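Local structure of acetyltransferase, GNAT family (Listeria monocytogenes str. 4b, 2OH1) at residues Ala103-Arg108 against Phe139-Cys144. The protein probably transfers an acetyl group from acetyl-CoA to an acceptor that is not established, as a member of the GNAT acetyltransferase family. Residues are numbered along the deposited sequence; the frame is centred on the assembly and turned at random.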
ATOM      1  N   ALA A 103       1.693  -9.019 -11.470  1.00 18.88           N
ATOM      2  CA  ALA A 103       1.064  -7.880 -10.841  1.00 16.87           C
ATOM      3  C   ALA A 103       1.803  -7.596  -9.554  1.00 19.22           C
ATOM      4  O   ALA A 103       2.414  -8.480  -8.999  1.00 18.85           O
ATOM      5  CB  ALA A 103      -0.408  -8.157 -10.539  1.00 15.24           C
ATOM      6  N   TYR A 104       1.736  -6.347  -9.119  1.00 16.83           N
ATOM      7  CA  TYR A 104       2.103  -5.936  -7.790  1.00 15.52           C
ATOM      8  C   TYR A 104       0.845  -5.787  -6.956  1.00 16.99           C
ATOM      9  O   TYR A 104      -0.223  -5.375  -7.466  1.00 18.48           O
ATOM     10  CB  TYR A 104       2.771  -4.589  -7.826  1.00 18.12           C
ATOM     11  CG  TYR A 104       4.138  -4.539  -8.512  1.00 17.12           C
ATOM     12  CD1 TYR A 104       4.841  -5.703  -8.882  1.00 17.34           C
ATOM     13  CD2 TYR A 104       4.748  -3.294  -8.752  1.00 19.65           C
ATOM     14  CE1 TYR A 104       6.132  -5.622  -9.431  1.00 18.09           C
ATOM     15  CE2 TYR A 104       5.996  -3.226  -9.338  1.00 21.57           C
ATOM     16  CZ  TYR A 104       6.658  -4.369  -9.657  1.00 17.51           C
ATOM     17  OH  TYR A 104       7.900  -4.291 -10.258  1.00 24.16           O
ATOM     18  N   TYR A 105       0.948  -6.158  -5.680  1.00 16.29           N
ATOM     19  CA  TYR A 105      -0.161  -6.154  -4.764  1.00 16.62           C
ATOM     20  C   TYR A 105       0.162  -5.153  -3.653  1.00 17.12           C
ATOM     21  O   TYR A 105       1.186  -5.236  -3.009  1.00 17.04           O
ATOM     22  CB  TYR A 105      -0.422  -7.554  -4.171  1.00 15.59           C
ATOM     23  CG  TYR A 105      -0.869  -8.514  -5.243  1.00 15.22           C
ATOM     24  CD1 TYR A 105       0.054  -9.087  -6.087  1.00 14.55           C
ATOM     25  CD2 TYR A 105      -2.213  -8.749  -5.497  1.00 13.90           C
ATOM     26  CE1 TYR A 105      -0.349  -9.921  -7.165  1.00 15.76           C
ATOM     27  CE2 TYR A 105      -2.627  -9.592  -6.528  1.00 15.93           C
ATOM     28  CZ  TYR A 105      -1.718 -10.173  -7.361  1.00 15.93           C
ATOM     29  OH  TYR A 105      -2.134 -10.990  -8.403  1.00 17.52           O
ATOM     30  N   LEU A 106      -0.685  -4.146  -3.487  0.50 16.69           N
ATOM     31  CA  LEU A 106      -0.443  -3.151  -2.465  0.50 16.37           C
ATOM     32  C   LEU A 106      -1.074  -3.607  -1.168  0.50 16.07           C
ATOM     33  O   LEU A 106      -2.318  -3.531  -1.052  0.50 17.04           O
ATOM     34  CB  LEU A 106      -1.035  -1.780  -2.891  0.50 18.48           C
ATOM     35  CG  LEU A 106      -0.589  -1.218  -4.237  0.50 17.44           C
ATOM     36  CD1 LEU A 106      -1.063   0.247  -4.434  0.50 20.77           C
ATOM     37  CD2 LEU A 106       0.904  -1.335  -4.422  0.50 19.83           C
ATOM     38  N   HIS A 107      -0.240  -3.966  -0.171  1.00 16.43           N
ATOM     39  CA  HIS A 107      -0.682  -4.469   1.108  1.00 18.45           C
ATOM     40  C   HIS A 107      -0.982  -3.450   2.168  1.00 20.91           C
ATOM     41  O   HIS A 107      -1.948  -3.632   2.928  1.00 21.30           O
ATOM     42  CB  HIS A 107       0.300  -5.445   1.638  1.00 18.86           C
ATOM     43  CG  HIS A 107       0.231  -6.772   0.944  1.00 22.96           C
ATOM     44  ND1 HIS A 107       0.486  -7.951   1.598  1.00 21.65           N
ATOM     45  CD2 HIS A 107      -0.082  -7.109  -0.336  1.00 20.65           C
ATOM     46  CE1 HIS A 107       0.305  -8.952   0.761  1.00 20.43           C
ATOM     47  NE2 HIS A 107      -0.040  -8.486  -0.416  1.00 21.23           N
ATOM     48  N   ARG A 108      -0.149  -2.441   2.335  1.00 17.95           N
ATOM     49  CA  ARG A 108      -0.389  -1.432   3.359  1.00 19.12           C
ATOM     50  C   ARG A 108       0.121  -0.071   2.912  1.00 16.60           C
ATOM     51  O   ARG A 108       1.248   0.073   2.417  1.00 16.54           O
ATOM     52  CB  ARG A 108       0.304  -1.826   4.644  1.00 22.01           C
ATOM     53  CG  ARG A 108      -0.076  -1.162   5.882  1.00 32.80           C
ATOM     54  CD  ARG A 108      -1.548  -1.287   6.217  1.00 32.06           C
ATOM     55  NE  ARG A 108      -1.967  -2.539   6.852  1.00 25.29           N
ATOM     56  CZ  ARG A 108      -3.166  -2.661   7.439  1.00 31.04           C
ATOM     57  NH1 ARG A 108      -3.969  -1.616   7.432  1.00 27.79           N
ATOM     58  NH2 ARG A 108      -3.576  -3.793   8.045  1.00 22.63           N
ATOM     59  N   PHE A 139      -0.338  -4.853 -14.071  1.00 14.41           N
ATOM     60  CA  PHE A 139      -1.379  -4.483 -13.129  1.00 17.31           C
ATOM     61  C   PHE A 139      -0.812  -4.138 -11.754  1.00 16.48           C
ATOM     62  O   PHE A 139       0.174  -4.744 -11.300  1.00 15.72           O
ATOM     63  CB  PHE A 139      -2.353  -5.635 -12.881  1.00 19.45           C
ATOM     64  CG  PHE A 139      -3.011  -6.189 -14.119  1.00 20.02           C
ATOM     65  CD1 PHE A 139      -4.042  -5.503 -14.728  1.00 25.48           C
ATOM     66  CD2 PHE A 139      -2.599  -7.396 -14.643  1.00 21.83           C
ATOM     67  CE1 PHE A 139      -4.652  -6.020 -15.887  1.00 25.59           C
ATOM     68  CE2 PHE A 139      -3.219  -7.920 -15.776  1.00 26.75           C
ATOM     69  CZ  PHE A 139      -4.227  -7.223 -16.385  1.00 24.05           C
ATOM     70  N   ILE A 140      -1.467  -3.191 -11.090  1.00 15.60           N
ATOM     71  CA  ILE A 140      -1.359  -3.011  -9.644  1.00 15.44           C
ATOM     72  C   ILE A 140      -2.721  -3.471  -9.104  1.00 17.30           C
ATOM     73  O   ILE A 140      -3.772  -3.099  -9.658  1.00 16.01           O
ATOM     74  CB  ILE A 140      -1.153  -1.517  -9.177  1.00 17.86           C
ATOM     75  CG1 ILE A 140       0.077  -0.839  -9.770  1.00 31.14           C
ATOM     76  CG2 ILE A 140      -1.124  -1.403  -7.620  1.00 23.64           C
ATOM     77  CD1 ILE A 140       1.378  -1.618  -9.585  1.00 27.82           C
ATOM     78  N   ARG A 141      -2.685  -4.251  -8.026  1.00 15.44           N
ATOM     79  CA  ARG A 141      -3.870  -4.882  -7.441  1.00 14.00           C
ATOM     80  C   ARG A 141      -3.945  -4.641  -5.970  1.00 15.23           C
ATOM     81  O   ARG A 141      -2.927  -4.470  -5.298  1.00 16.89           O
ATOM     82  CB  ARG A 141      -3.887  -6.378  -7.721  1.00 12.98           C
ATOM     83  CG  ARG A 141      -4.139  -6.646  -9.226  1.00 14.43           C
ATOM     84  CD  ARG A 141      -4.038  -8.116  -9.532  1.00 16.23           C
ATOM     85  NE  ARG A 141      -4.505  -8.401 -10.886  1.00 16.70           N
ATOM     86  CZ  ARG A 141      -4.321  -9.529 -11.509  1.00 17.97           C
ATOM     87  NH1 ARG A 141      -3.607 -10.489 -10.959  1.00 18.67           N
ATOM     88  NH2 ARG A 141      -4.804  -9.660 -12.745  1.00 18.82           N
ATOM     89  N   LEU A 142      -5.169  -4.613  -5.487  1.00 15.97           N
ATOM     90  CA  LEU A 142      -5.370  -4.564  -4.043  1.00 18.81           C
ATOM     91  C   LEU A 142      -6.772  -5.083  -3.695  1.00 17.65           C
ATOM     92  O   LEU A 142      -7.591  -5.306  -4.564  1.00 17.35           O
ATOM     93  CB  LEU A 142      -5.161  -3.169  -3.507  1.00 20.11           C
ATOM     94  CG  LEU A 142      -6.127  -2.144  -4.098  1.00 20.03           C
ATOM     95  CD1 LEU A 142      -7.464  -2.106  -3.315  1.00 22.25           C
ATOM     96  CD2 LEU A 142      -5.475  -0.785  -4.197  1.00 24.01           C
ATOM     97  N   ASP A 143      -6.967  -5.372  -2.407  1.00 18.12           N
ATOM     98  CA  ASP A 143      -8.272  -5.809  -1.903  1.00 16.39           C
ATOM     99  C   ASP A 143      -8.738  -4.856  -0.792  1.00 18.34           C
ATOM    100  O   ASP A 143      -7.943  -4.151  -0.190  1.00 19.14           O
ATOM    101  CB  ASP A 143      -8.187  -7.267  -1.468  1.00 18.42           C
ATOM    102  CG  ASP A 143      -7.153  -7.549  -0.382  1.00 26.80           C
ATOM    103  OD1 ASP A 143      -7.204  -6.932   0.714  1.00 27.50           O
ATOM    104  OD2 ASP A 143      -6.290  -8.481  -0.549  1.00 25.71           O
ATOM    105  N   CYS A 144     -10.045  -4.807  -0.558  1.00 17.08           N
ATOM    106  CA  CYS A 144     -10.622  -3.871   0.423  1.00 17.62           C
ATOM    107  C   CYS A 144     -11.804  -4.564   1.042  1.00 16.17           C
ATOM    108  O   CYS A 144     -12.588  -5.138   0.343  1.00 18.14           O
ATOM    109  CB  CYS A 144     -11.127  -2.561  -0.253  1.00 16.28           C
ATOM    110  SG  CYS A 144     -11.476  -1.277   0.896  1.00 23.25           S
TER
HETATM  111  O   HOH W   1      -4.470  -5.324  -0.669  1.00 24.68           O
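Tyr105 and Arg141 lie side by side on one face of the sheet and point the same way. Both have CG beside the backbone N (chi1 -66° and -69°), and the arginine chain then runs extended along the ring. Arg141 CD passes 3.6 Å from Tyr105 CE2. At the end, Arg141 NH1 donates to Tyr105 OH at 3.0 Å, with the oxygen at the guanidinium edge and in its plane. Ring and guanidinium planes are 60° apart, so the two groups do not stack. Gln173, Leu98 and Asp101 take further guanidinium N-H groups, which fixes the rotation of this buried charge.

On the other face Ile140 sends its two branches to different partners. CD1 reaches Tyr104 CB at 3.7 Å, and CG2 lies against the Leu106 side chain, 3.6 Å from its CD1 in one of two conformers. Helix 120-134 packs over this face.

The backbones pair in parallel. Arg141 N donates to Tyr104 O (2.8 Å) and Arg141 O accepts from Leu106 N (2.9 Å), so the N-H and C=O of Arg141 both turn to strand 103-111 and bond the residues before and after Tyr105. Beyond Leu106 the strands splay, and a water bridges Leu106 O (2.8 Å) to Asp143 N (3.0 Å). Strands 103-111 and 139-145 with helix 120-134 form a beta-alpha-beta unit. Such a parallel pair that splays apart is characteristic of the GNAT fold, where the opening commonly receives acetyl-CoA.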